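PDB 3IF6: OXA-46 oxacillinase from Pseudomonas aeruginosa, which probably hydrolyses beta-lactam antibiotics to substituted beta-amino acids through a serine acyl-enzyme, as class D beta-lactamases do. Local coordinates for residues E41-I46 with A234-T239; Y68-T73 with L164-H169; T211-R216 with D244-R249; G218-W223 with K248-A253. All blocks are in the same frame, centred on the assembly; numbering follows the deposited sequence.

Contact 1: residues E41-I46 with A234-T239; sequences EGAIVI and ALNIDT
I44 and L235 face each other as a non-hydrogen-bonded antiparallel pair, and their side chains slant across one another. With CG1 anti to the backbone N (chi1 -167°), I44 turns that branch to its neighbour, so that I44 CG1 lies 4.0 Å from L235 CB. Two residues along, G42 sits opposite I237 with no side chain to offer, and the CG2 branch of I237 turns toward the backbone there, 3.4 Å from E41 O. These residues share one face of the central sheet of the penicillin-recognising serine enzyme fold, where helices 247-259 and 32-36 pack, A253 and F35 both touching I44. A43, V45, A234 and N236 point to the other face, and helix 168-179 lies against V45 and A234. The strands run almost exactly antiparallel, at 179°. A43 and N236 exchange two backbone bonds, A43 N to N236 O at 3.0 Å and N236 N to A43 O at 2.8 Å. V45 N reaches A234 O at 2.8 Å, and the return bond from A234 N is weak. At the E41 end D238 N binds E41 O, and a water bridges E41 N to D238 O, while the carboxylate of D238 forms a salt bridge with R63.

Contact 2: residues Y68-T73 with L164-H169; sequences YSPAST and LKISAH. With EDO (1,2-ethanediol), chain I.
The two-stranded antiparallel ribbon formed by strands 67-68 and 166-167 leads directly into the active-site turn that carries S72, the predicted acyl-ester nucleophile, at the start of the Ser-X-X-Lys motif of serine beta-lactamases. Y68 and I166 make its hydrogen-bonded pair: Y68 N to I166 O and I166 N to Y68 O are both 2.7 Å. Neither bond follows the plane of its acceptor; Y68 N stands above the carbonyl plane of I166, and I166 N is tilted 35° from that of Y68.

Beyond this pair the chains stay together through P70, whose ring bridges two aliphatic side chains. P70 CB meets the CG2 branch of I166 at 3.9 Å, while P70 CG approaches L164 CD2, the two side chains crossing at about a right angle. The stem of K165 lies along the backbone between Y68 and S69, its CD 3.6 Å from S69 N. A water accepts from S69 OG and donates to L164 O, linking S69 to L164 through solvent.

W219 NE1, from strand 217-226 of the central sheet, hydrogen-bonds to S69 O. At the far end S167 caps helix 168-179, its OG accepting from E170 N and also donating to an ethanediol that probably comes from the crystallisation liquor. Closer to S72, P70 O takes two bonds from T73, and both donors, T73 N and T73 OG1, come from the same face of its carbonyl plane, the hydroxyl at 2.9 Å.

Contact 3: residues T211-R216 with D244-R249; sequences TGWEGR and DDLFKR. With TLA (L(+)-tartaric acid), chain G.
R249 NH1 donates to G212 O of strand 206-213 at 2.8 Å, with the oxygen almost in the guanidinium plane but NH1 standing well above the plane of the carbonyl. The same NH1 gives a second bond, 2.9 Å to O1 of a bound tartrate, which T211 OG1 also grips at 2.8 Å. T211 CB lies over one face of the guanidinium and L246 CG over the opposite face, sandwiching the flat group. L246 CD1 sits over the five-membered ring of W213, 3.4 Å from its centroid and 8° off the normal, a CH-pi contact. On the other face of the indole lies the backbone N of G215.

Further out, R249 NE bonds to L246 O, three residues back in its own segment, meeting a lone pair in the carbonyl plane; together with the NH1 bonds this fixes the guanidinium's rotation. The indole is steadied by W213 NE1, whose hydrogen bond to T239 OG1 ties it to the loop that follows strand 229-238. Tartrate also bonds to S72, K75 and K210. K210, T211 and G212 form the Lys-Thr-Gly motif of serine beta-lactamases, and an arginine gathered here round a carboxylate is consistent with the carboxylate-binding pocket of class D enzymes.

Contact 4: residues G218-W223 with K248-A253; sequences GWWVGW and KREAIA
W220 holds its indole anti to the backbone N (chi1 -164°), which swings the ring off strand 218-223 toward the helix, while E250 places CG anti to its carbonyl carbon (chi1 -83°) and carries that methylene over the indole. E250 CG stands 3.4 Å from the centroid of the six-membered ring, 18° off its normal, a CH-pi contact over the centre of the indole. The two side chains cross nearly at right angles, and the carboxylate plane is turned 42° from the ring. A253, one turn further along the helix, comes in at the ring's edge, its CB 3.6 Å from W220 CE3. R249 passes along the strand: its CD lies 3.3 Å from W219 O and close over G218, where the lack of a side chain leaves room. Outside the two segments, E250 OE1 pairs with a basic side chain of another protein chain. W219 leaves the strand away from the helix, and its side chain touches Q171 of helix 168-179. Strand and helix axes approach to 7.7 Å and cross at -50°, placing helix 247-259 on one face of the sheet, with strands 206-213 and 229-238 flanking strand 217-226.

Overall arrangement
From the N terminus, strand 42-48 opens contact 1, which closes only at strand 229-238, 188 residues later. Contact 2 is nested inside that loop and itself closes before the segments of contacts 3 and 4 begin; it brings the turn holding S72 beside strands 206-213 and 217-226. Contacts 3 and 4 start on those two neighbouring strands and end on the same helix, 247-259, sharing K248 and R249. Their first segments lie inside the loop of contact 1 and the helix follows strand 229-238, so both cross it. In the sheet, strand 229-238 lies between strands 42-48 and 217-226, and strand 42-48, the active-site turn and the C-terminal helix all meet there.

Contact 1: residues E41-I46 with A234-T239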
loop_
_atom_site.group_PDB
_atom_site.type_symbol
_atom_site.label_atom_id
_atom_site.label_comp_id
_atom_site.label_asym_id
_atom_site.label_seq_id
_atom_site.Cartn_x
_atom_site.Cartn_y
_atom_site.Cartn_z
ATOM N N GLU B 41 19.024 24.775 0.232
ATOM C CA GLU B 41 20.194 24.156 -0.361
ATOM C C GLU B 41 20.039 22.637 -0.249
ATOM O O GLU B 41 19.704 22.118 0.823
ATOM C CB GLU B 41 21.456 24.560 0.397
ATOM C CG GLU B 41 21.676 26.054 0.550
ATOM C CD GLU B 41 22.653 26.624 -0.466
ATOM O OE1 GLU B 41 23.473 25.847 -1.026
ATOM O OE2 GLU B 41 22.593 27.851 -0.703
ATOM N N GLY B 42 20.266 21.938 -1.353
ATOM C CA GLY B 42 20.480 20.512 -1.304
ATOM C C GLY B 42 20.542 19.809 -2.644
ATOM O O GLY B 42 21.038 20.359 -3.624
ATOM N N ALA B 43 20.024 18.581 -2.676
ATOM C CA ALA B 43 20.193 17.703 -3.823
ATOM C C ALA B 43 19.020 16.749 -3.987
ATOM O O ALA B 43 18.421 16.303 -3.018
ATOM C CB ALA B 43 21.510 16.908 -3.713
ATOM N N ILE B 44 18.721 16.429 -5.238
ATOM C CA ILE B 44 17.775 15.379 -5.551
ATOM C C ILE B 44 18.361 14.440 -6.623
ATOM O O ILE B 44 19.029 14.895 -7.539
ATOM C CB ILE B 44 16.408 15.973 -5.998
ATOM C CG1 ILE B 44 15.308 14.883 -6.011
ATOM C CG2 ILE B 44 16.549 16.697 -7.329
ATOM C CD1 ILE B 44 13.892 15.432 -5.955
ATOM N N VAL B 45 18.144 13.136 -6.457
ATOM C CA VAL B 45 18.254 12.182 -7.539
ATOM C C VAL B 45 16.856 11.675 -7.852
ATOM O O VAL B 45 16.173 11.112 -6.979
ATOM C CB VAL B 45 19.105 10.978 -7.157
ATOM C CG1 VAL B 45 19.162 10.008 -8.311
ATOM C CG2 VAL B 45 20.496 11.384 -6.747
ATOM N N ILE B 46 16.394 11.862 -9.080
ATOM C CA ILE B 46 15.235 11.073 -9.495
ATOM C C ILE B 46 15.422 10.096 -10.669
ATOM O O ILE B 46 15.719 10.505 -11.801
ATOM C CB ILE B 46 13.876 11.839 -9.523
ATOM C CG1 ILE B 46 13.012 11.366 -10.694
ATOM C CG2 ILE B 46 14.045 13.345 -9.384
ATOM C CD1 ILE B 46 13.223 12.104 -11.920
ATOM N N ALA B 234 15.008 10.766 -4.196
ATOM C CA ALA B 234 15.805 10.875 -3.015
ATOM C C ALA B 234 16.343 12.297 -3.006
ATOM O O ALA B 234 17.200 12.663 -3.828
ATOM C CB ALA B 234 16.914 9.886 -3.030
ATOM N N LEU B 235 15.785 13.093 -2.098
ATOM C CA LEU B 235 16.127 14.485 -1.897
ATOM C C LEU B 235 16.748 14.604 -0.518
ATOM O O LEU B 235 16.356 13.876 0.388
ATOM C CB LEU B 235 14.882 15.402 -2.037
ATOM C CG LEU B 235 14.919 16.820 -1.398
ATOM C CD1 LEU B 235 14.185 17.900 -2.196
ATOM C CD2 LEU B 235 14.479 16.851 0.085
ATOM N N ASN B 236 17.773 15.456 -0.388
ATOM C CA ASN B 236 18.134 16.033 0.902
ATOM C C ASN B 236 18.332 17.560 0.880
ATOM O O ASN B 236 18.469 18.185 -0.179
ATOM C CB ASN B 236 19.214 15.239 1.681
ATOM C CG ASN B 236 20.558 15.117 0.936
ATOM O OD1 ASN B 236 21.035 14.007 0.688
ATOM N ND2 ASN B 236 21.180 16.247 0.623
ATOM N N ILE B 237 18.200 18.178 2.038
ATOM C CA ILE B 237 18.340 19.618 2.138
ATOM C C ILE B 237 18.913 19.917 3.506
ATOM O O ILE B 237 18.672 19.174 4.465
ATOM C CB ILE B 237 17.014 20.418 1.915
ATOM C CG1 ILE B 237 15.818 19.800 2.657
ATOM C CG2 ILE B 237 16.713 20.610 0.425
ATOM C CD1 ILE B 237 14.690 20.816 2.942
ATOM N N ASP B 238 19.722 20.968 3.578
ATOM C CA ASP B 238 20.105 21.547 4.858
ATOM C C ASP B 238 18.852 22.158 5.523
ATOM O O ASP B 238 17.911 22.585 4.841
ATOM C CB ASP B 238 21.170 22.613 4.668
ATOM C CG ASP B 238 22.432 22.077 4.046
ATOM O OD1 ASP B 238 22.899 20.959 4.373
ATOM O OD2 ASP B 238 23.012 22.801 3.240
ATOM N N THR B 239 18.842 22.166 6.855
ATOM C CA THR B 239 17.723 22.739 7.566
ATOM C C THR B 239 18.209 23.683 8.662
ATOM O O THR B 239 18.220 23.288 9.840
ATOM C CB THR B 239 16.770 21.660 8.176
ATOM O OG1 THR B 239 17.497 20.851 9.070
ATOM C CG2 THR B 239 16.091 20.796 7.120
HETATM O O HOH W 1 18.238 24.798 3.235
#

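Contact 2: residues Y68-T73 with L164-H169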
loop_
_atom_site.group_PDB
_atom_site.type_symbol
_atom_site.label_atom_id
_atom_site.label_comp_id
_atom_site.label_asym_id
_atom_site.label_seq_id
_atom_site.Cartn_x
_atom_site.Cartn_y
_atom_site.Cartn_z
ATOM N N TYR B 68 25.059 11.238 4.026
ATOM C CA TYR B 68 24.412 11.796 5.206
ATOM C C TYR B 68 23.838 10.669 6.094
ATOM O O TYR B 68 23.524 9.547 5.623
ATOM C CB TYR B 68 23.297 12.716 4.742
ATOM C CG TYR B 68 23.778 13.878 3.932
ATOM C CD1 TYR B 68 24.249 15.025 4.559
ATOM C CD2 TYR B 68 23.796 13.827 2.546
ATOM C CE1 TYR B 68 24.729 16.112 3.828
ATOM C CE2 TYR B 68 24.278 14.912 1.790
ATOM C CZ TYR B 68 24.746 16.051 2.455
ATOM O OH TYR B 68 25.203 17.151 1.757
ATOM N N SER B 69 23.719 10.957 7.382
ATOM C CA SER B 69 22.976 10.085 8.264
ATOM C C SER B 69 21.539 9.927 7.742
ATOM O O SER B 69 20.894 10.928 7.446
ATOM C CB SER B 69 22.967 10.678 9.649
ATOM O OG SER B 69 22.313 9.787 10.516
ATOM N N PRO B 70 21.047 8.706 7.598
ATOM C CA PRO B 70 19.699 8.444 7.102
ATOM C C PRO B 70 18.570 8.946 7.993
ATOM O O PRO B 70 17.547 9.371 7.547
ATOM C CB PRO B 70 19.682 6.931 6.956
ATOM C CG PRO B 70 20.585 6.486 7.804
ATOM C CD PRO B 70 21.717 7.435 7.840
ATOM N N ALA B 71 18.803 8.871 9.279
ATOM C CA ALA B 71 17.825 9.186 10.277
ATOM C C ALA B 71 16.628 8.261 10.154
ATOM O O ALA B 71 16.803 7.094 10.137
ATOM C CB ALA B 71 17.452 10.599 10.196
ATOM N N SER B 72 15.425 8.792 10.090
ATOM C CA SER B 72 14.233 7.975 10.010
ATOM C C SER B 72 14.014 7.297 8.691
ATOM O O SER B 72 13.159 6.497 8.589
ATOM C CB SER B 72 12.997 8.682 10.531
ATOM O OG SER B 72 12.991 8.707 11.938
ATOM N N THR B 73 14.781 7.646 7.678
ATOM C CA THR B 73 14.767 6.881 6.408
ATOM C C THR B 73 15.330 5.451 6.592
ATOM O O THR B 73 15.104 4.578 5.761
ATOM C CB THR B 73 15.451 7.638 5.182
ATOM O OG1 THR B 73 16.875 7.675 5.322
ATOM C CG2 THR B 73 14.911 9.040 5.005
ATOM N N LEU B 164 26.368 5.833 10.837
ATOM C CA LEU B 164 25.960 5.272 9.556
ATOM C C LEU B 164 25.548 6.393 8.668
ATOM O O LEU B 164 24.816 7.277 9.082
ATOM C CB LEU B 164 24.813 4.264 9.712
ATOM C CG LEU B 164 24.294 3.649 8.414
ATOM C CD1 LEU B 164 25.224 2.504 7.921
ATOM C CD2 LEU B 164 22.859 3.177 8.596
ATOM N N LYS B 165 26.045 6.367 7.443
ATOM C CA LYS B 165 25.776 7.443 6.503
ATOM C C LYS B 165 25.518 6.817 5.168
ATOM O O LYS B 165 26.061 5.759 4.865
ATOM C CB LYS B 165 26.925 8.451 6.450
ATOM C CG LYS B 165 27.190 9.161 7.786
ATOM C CD LYS B 165 27.303 10.666 7.625
ATOM C CE LYS B 165 28.726 11.150 7.738
ATOM N NZ LYS B 165 29.098 11.551 9.126
ATOM N N ILE B 166 24.642 7.452 4.401
ATOM C CA ILE B 166 24.259 6.959 3.094
ATOM C C ILE B 166 23.998 8.176 2.230
ATOM O O ILE B 166 23.793 9.269 2.751
ATOM C CB ILE B 166 22.993 6.021 3.161
ATOM C CG1 ILE B 166 22.832 5.256 1.830
ATOM C CG2 ILE B 166 21.731 6.802 3.628
ATOM C CD1 ILE B 166 21.494 4.562 1.590
ATOM N N SER B 167 24.012 8.004 0.916
ATOM C CA SER B 167 23.903 9.130 0.016
ATOM C C SER B 167 22.638 9.048 -0.789
ATOM O O SER B 167 21.996 7.997 -0.830
ATOM C CB SER B 167 25.100 9.142 -0.934
ATOM O OG SER B 167 24.875 8.323 -2.056
ATOM N N ALA B 168 22.316 10.140 -1.474
ATOM C CA ALA B 168 21.094 10.219 -2.259
ATOM C C ALA B 168 21.090 9.151 -3.336
ATOM O O ALA B 168 20.163 8.359 -3.377
ATOM C CB ALA B 168 20.861 11.611 -2.820
ATOM N N HIS B 169 22.137 9.071 -4.161
ATOM C CA HIS B 169 22.220 8.011 -5.188
ATOM C C HIS B 169 22.100 6.626 -4.583
ATOM O O HIS B 169 21.553 5.726 -5.193
ATOM C CB HIS B 169 23.527 8.076 -6.023
ATOM C CG HIS B 169 23.396 8.885 -7.268
ATOM N ND1 HIS B 169 24.149 10.013 -7.501
ATOM C CD2 HIS B 169 22.562 8.766 -8.324
ATOM C CE1 HIS B 169 23.778 10.559 -8.648
ATOM N NE2 HIS B 169 22.819 9.817 -9.170
HETATM C C1 EDO I . 27.782 7.664 -5.149
HETATM O O1 EDO I . 26.940 7.851 -4.001
HETATM C C2 EDO I . 26.993 7.043 -6.297
HETATM O O2 EDO I . 26.708 8.049 -7.279
HETATM O O HOH W 2 24.064 8.139 11.421
#

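Contact 3: residues T211-R216 with D244-R249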
loop_
_atom_site.group_PDB
_atom_site.type_symbol
_atom_site.label_atom_id
_atom_site.label_comp_id
_atom_site.label_asym_id
_atom_site.label_seq_id
_atom_site.Cartn_x
_atom_site.Cartn_y
_atom_site.Cartn_z
ATOM N N THR B 211 10.091 10.436 5.289
ATOM C CA THR B 211 10.772 11.689 5.518
ATOM C C THR B 211 11.905 11.411 6.498
ATOM O O THR B 211 11.881 10.410 7.226
ATOM C CB THR B 211 9.807 12.814 6.036
ATOM O OG1 THR B 211 9.117 12.365 7.204
ATOM C CG2 THR B 211 8.772 13.206 4.988
ATOM N N GLY B 212 12.921 12.263 6.492
ATOM C CA GLY B 212 14.071 12.097 7.401
ATOM C C GLY B 212 14.462 13.451 7.962
ATOM O O GLY B 212 14.300 14.453 7.287
ATOM N N TRP B 213 14.933 13.500 9.204
ATOM C CA TRP B 213 15.429 14.771 9.769
ATOM C C TRP B 213 16.460 14.476 10.847
ATOM O O TRP B 213 16.122 13.928 11.920
ATOM C CB TRP B 213 14.319 15.695 10.316
ATOM C CG TRP B 213 14.876 17.037 10.795
ATOM C CD1 TRP B 213 15.776 17.820 10.130
ATOM C CD2 TRP B 213 14.563 17.753 12.027
ATOM N NE1 TRP B 213 16.035 18.958 10.846
ATOM C CE2 TRP B 213 15.342 18.935 12.027
ATOM C CE3 TRP B 213 13.732 17.488 13.136
ATOM C CZ2 TRP B 213 15.311 19.876 13.087
ATOM C CZ3 TRP B 213 13.689 18.434 14.198
ATOM C CH2 TRP B 213 14.474 19.614 14.149
ATOM N N GLU B 214 17.705 14.851 10.528
ATOM C CA GLU B 214 18.880 14.610 11.357
ATOM C C GLU B 214 19.069 15.778 12.335
ATOM O O GLU B 214 19.626 15.604 13.396
ATOM C CB GLU B 214 20.106 14.391 10.440
ATOM C CG GLU B 214 21.469 14.130 11.118
ATOM C CD GLU B 214 22.214 15.403 11.590
ATOM O OE1 GLU B 214 21.859 16.570 11.230
ATOM O OE2 GLU B 214 23.185 15.213 12.348
ATOM N N GLY B 215 18.546 16.952 11.992
ATOM C CA GLY B 215 18.855 18.181 12.716
ATOM C C GLY B 215 19.431 19.232 11.793
ATOM O O GLY B 215 18.844 20.308 11.633
ATOM N N ARG B 216 20.588 18.942 11.194
ATOM C CA ARG B 216 21.230 19.909 10.256
ATOM C C ARG B 216 20.690 19.761 8.846
ATOM O O ARG B 216 20.777 20.685 8.050
ATOM C CB ARG B 216 22.762 19.785 10.238
ATOM C CG ARG B 216 23.448 20.118 11.566
ATOM C CD ARG B 216 24.898 19.546 11.674
ATOM N NE ARG B 216 25.079 18.221 11.048
ATOM C CZ ARG B 216 25.445 17.101 11.695
ATOM N NH1 ARG B 216 25.676 17.110 13.013
ATOM N NH2 ARG B 216 25.587 15.956 11.030
ATOM N N ASP B 244 11.051 24.520 11.101
ATOM C CA ASP B 244 10.494 25.442 10.094
ATOM C C ASP B 244 10.883 25.187 8.647
ATOM O O ASP B 244 10.149 25.599 7.747
ATOM C CB ASP B 244 10.840 26.884 10.436
ATOM C CG ASP B 244 10.238 27.334 11.728
ATOM O OD1 ASP B 244 9.400 26.647 12.341
ATOM O OD2 ASP B 244 10.606 28.409 12.128
ATOM N N ASP B 245 12.013 24.516 8.414
ATOM C CA ASP B 245 12.389 24.118 7.071
ATOM C C ASP B 245 11.754 22.819 6.572
ATOM O O ASP B 245 11.850 22.489 5.384
ATOM C CB ASP B 245 13.890 23.979 6.963
ATOM C CG ASP B 245 14.563 25.284 6.800
ATOM O OD1 ASP B 245 13.892 26.282 6.566
ATOM O OD2 ASP B 245 15.771 25.341 6.939
ATOM N N LEU B 246 11.107 22.089 7.471
ATOM C CA LEU B 246 10.811 20.683 7.239
ATOM C C LEU B 246 9.805 20.485 6.115
ATOM O O LEU B 246 9.889 19.508 5.389
ATOM C CB LEU B 246 10.382 20.012 8.555
ATOM C CG LEU B 246 11.350 19.085 9.342
ATOM C CD1 LEU B 246 12.852 19.412 9.266
ATOM C CD2 LEU B 246 10.893 18.830 10.806
ATOM N N PHE B 247 8.886 21.430 5.945
ATOM C CA PHE B 247 7.896 21.377 4.872
ATOM C C PHE B 247 8.530 21.397 3.470
ATOM O O PHE B 247 7.904 20.991 2.507
ATOM C CB PHE B 247 6.897 22.525 5.012
ATOM C CG PHE B 247 7.451 23.864 4.562
ATOM C CD1 PHE B 247 7.322 24.279 3.237
ATOM C CD2 PHE B 247 8.110 24.696 5.448
ATOM C CE1 PHE B 247 7.816 25.490 2.825
ATOM C CE2 PHE B 247 8.615 25.915 5.023
ATOM C CZ PHE B 247 8.473 26.301 3.711
ATOM N N LYS B 248 9.773 21.847 3.367
ATOM C CA LYS B 248 10.461 21.980 2.078
ATOM C C LYS B 248 10.941 20.629 1.555
ATOM O O LYS B 248 11.206 20.475 0.380
ATOM C CB LYS B 248 11.680 22.904 2.235
ATOM C CG LYS B 248 11.371 24.342 2.585
ATOM C CD LYS B 248 12.648 25.112 2.816
ATOM C CE LYS B 248 12.321 26.422 3.534
ATOM N NZ LYS B 248 13.587 27.247 3.618
ATOM N N ARG B 249 11.088 19.645 2.425
ATOM C CA ARG B 249 11.516 18.359 1.940
ATOM C C ARG B 249 10.530 17.877 0.893
ATOM O O ARG B 249 10.915 17.693 -0.269
ATOM C CB ARG B 249 11.678 17.354 3.073
ATOM C CG ARG B 249 12.748 17.744 4.080
ATOM C CD ARG B 249 12.635 16.842 5.263
ATOM N NE ARG B 249 11.325 17.028 5.865
ATOM C CZ ARG B 249 10.876 16.345 6.905
ATOM N NH1 ARG B 249 11.635 15.414 7.452
ATOM N NH2 ARG B 249 9.673 16.600 7.379
HETATM O O1 TLA G . 10.738 13.355 9.309
HETATM O O11 TLA G . 10.454 14.285 11.306
HETATM C C1 TLA G . 10.699 13.302 10.561
HETATM C C2 TLA G . 11.007 11.991 11.184
HETATM O O2 TLA G . 11.691 11.248 10.171
HETATM C C3 TLA G . 9.739 11.267 11.639
HETATM O O3 TLA G . 8.809 11.197 10.545
HETATM C C4 TLA G . 10.046 9.847 12.077
HETATM O O4 TLA G . 10.872 9.682 13.014
HETATM O O41 TLA G . 9.474 8.888 11.472
#

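Contact 4: residues G218-W223 with K248-A253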
loop_
_atom_site.group_PDB
_atom_site.type_symbol
_atom_site.label_atom_id
_atom_site.label_comp_id
_atom_site.label_asym_id
_atom_site.label_seq_id
_atom_site.Cartn_x
_atom_site.Cartn_y
_atom_site.Cartn_z
ATOM N N GLY B 218 17.588 17.301 6.258
ATOM C CA GLY B 218 16.464 16.388 6.173
ATOM C C GLY B 218 16.348 15.670 4.843
ATOM O O GLY B 218 16.866 16.143 3.827
ATOM N N TRP B 219 15.652 14.534 4.844
ATOM C CA TRP B 219 15.393 13.761 3.630
ATOM C C TRP B 219 13.900 13.634 3.322
ATOM O O TRP B 219 13.057 13.733 4.214
ATOM C CB TRP B 219 15.836 12.324 3.826
ATOM C CG TRP B 219 17.267 11.983 4.175
ATOM C CD1 TRP B 219 17.816 11.893 5.415
ATOM C CD2 TRP B 219 18.282 11.542 3.252
ATOM N NE1 TRP B 219 19.124 11.460 5.329
ATOM C CE2 TRP B 219 19.434 11.237 4.012
ATOM C CE3 TRP B 219 18.331 11.411 1.850
ATOM C CZ2 TRP B 219 20.629 10.796 3.428
ATOM C CZ3 TRP B 219 19.516 10.953 1.262
ATOM C CH2 TRP B 219 20.650 10.657 2.056
ATOM N N TRP B 220 13.593 13.403 2.049
ATOM C CA TRP B 220 12.400 12.732 1.618
ATOM C C TRP B 220 12.821 11.712 0.551
ATOM O O TRP B 220 13.312 12.074 -0.519
ATOM C CB TRP B 220 11.330 13.720 1.127
ATOM C CG TRP B 220 9.945 13.098 1.020
ATOM C CD1 TRP B 220 9.373 12.234 1.913
ATOM C CD2 TRP B 220 8.964 13.296 -0.022
ATOM N NE1 TRP B 220 8.126 11.881 1.500
ATOM C CE2 TRP B 220 7.834 12.506 0.318
ATOM C CE3 TRP B 220 8.923 14.058 -1.206
ATOM C CZ2 TRP B 220 6.663 12.461 -0.483
ATOM C CZ3 TRP B 220 7.759 13.995 -2.005
ATOM C CH2 TRP B 220 6.653 13.204 -1.635
ATOM N N VAL B 221 12.679 10.428 0.857
ATOM C CA VAL B 221 13.052 9.368 -0.103
ATOM C C VAL B 221 11.902 8.406 -0.366
ATOM O O VAL B 221 11.104 8.129 0.530
ATOM C CB VAL B 221 14.296 8.550 0.370
ATOM C CG1 VAL B 221 15.441 9.469 0.776
ATOM C CG2 VAL B 221 13.923 7.544 1.535
ATOM N N GLY B 222 11.825 7.878 -1.574
ATOM C CA GLY B 222 10.870 6.816 -1.898
ATOM C C GLY B 222 10.578 6.721 -3.397
ATOM O O GLY B 222 11.484 6.904 -4.235
ATOM N N TRP B 223 9.318 6.416 -3.729
ATOM C CA TRP B 223 8.862 6.433 -5.121
ATOM C C TRP B 223 7.354 6.541 -5.276
ATOM O O TRP B 223 6.604 6.262 -4.357
ATOM C CB TRP B 223 9.372 5.211 -5.893
ATOM C CG TRP B 223 8.770 3.878 -5.512
ATOM C CD1 TRP B 223 7.638 3.306 -6.039
ATOM C CD2 TRP B 223 9.286 2.943 -4.546
ATOM N NE1 TRP B 223 7.420 2.088 -5.456
ATOM C CE2 TRP B 223 8.417 1.835 -4.539
ATOM C CE3 TRP B 223 10.403 2.940 -3.692
ATOM C CZ2 TRP B 223 8.630 0.717 -3.721
ATOM C CZ3 TRP B 223 10.627 1.844 -2.883
ATOM C CH2 TRP B 223 9.730 0.739 -2.896
ATOM N N LYS B 248 9.773 21.847 3.367
ATOM C CA LYS B 248 10.461 21.980 2.078
ATOM C C LYS B 248 10.941 20.629 1.555
ATOM O O LYS B 248 11.206 20.475 0.380
ATOM C CB LYS B 248 11.680 22.904 2.235
ATOM C CG LYS B 248 11.371 24.342 2.585
ATOM C CD LYS B 248 12.648 25.112 2.816
ATOM C CE LYS B 248 12.321 26.422 3.534
ATOM N NZ LYS B 248 13.587 27.247 3.618
ATOM N N ARG B 249 11.088 19.645 2.425
ATOM C CA ARG B 249 11.516 18.359 1.940
ATOM C C ARG B 249 10.530 17.877 0.893
ATOM O O ARG B 249 10.915 17.693 -0.269
ATOM C CB ARG B 249 11.678 17.354 3.073
ATOM C CG ARG B 249 12.748 17.744 4.080
ATOM C CD ARG B 249 12.635 16.842 5.263
ATOM N NE ARG B 249 11.325 17.028 5.865
ATOM C CZ ARG B 249 10.876 16.345 6.905
ATOM N NH1 ARG B 249 11.635 15.414 7.452
ATOM N NH2 ARG B 249 9.673 16.600 7.379
ATOM N N GLU B 250 9.265 17.709 1.293
ATOM C CA GLU B 250 8.205 17.265 0.375
ATOM C C GLU B 250 7.847 18.324 -0.651
ATOM O O GLU B 250 7.383 17.998 -1.739
ATOM C CB GLU B 250 6.941 16.818 1.135
ATOM C CG GLU B 250 6.993 15.374 1.661
ATOM C CD GLU B 250 6.108 15.105 2.893
ATOM O OE1 GLU B 250 5.078 14.420 2.756
ATOM O OE2 GLU B 250 6.454 15.566 4.016
ATOM N N ALA B 251 8.018 19.594 -0.317
ATOM C CA ALA B 251 7.497 20.616 -1.217
ATOM C C ALA B 251 8.369 20.806 -2.467
ATOM O O ALA B 251 7.844 21.026 -3.561
ATOM C CB ALA B 251 7.256 21.934 -0.491
ATOM N N ILE B 252 9.683 20.713 -2.293
ATOM C CA ILE B 252 10.614 20.783 -3.408
ATOM C C ILE B 252 10.508 19.551 -4.341
ATOM O O ILE B 252 10.351 19.697 -5.558
ATOM C CB ILE B 252 12.080 20.968 -2.916
ATOM C CG1 ILE B 252 12.250 22.348 -2.273
ATOM C CG2 ILE B 252 13.076 20.780 -4.078
ATOM C CD1 ILE B 252 13.506 22.483 -1.429
ATOM N N ALA B 253 10.596 18.350 -3.763
ATOM C CA ALA B 253 10.572 17.125 -4.541
ATOM C C ALA B 253 9.258 16.944 -5.278
ATOM O O ALA B 253 9.249 16.449 -6.401
ATOM C CB ALA B 253 10.872 15.908 -3.661
#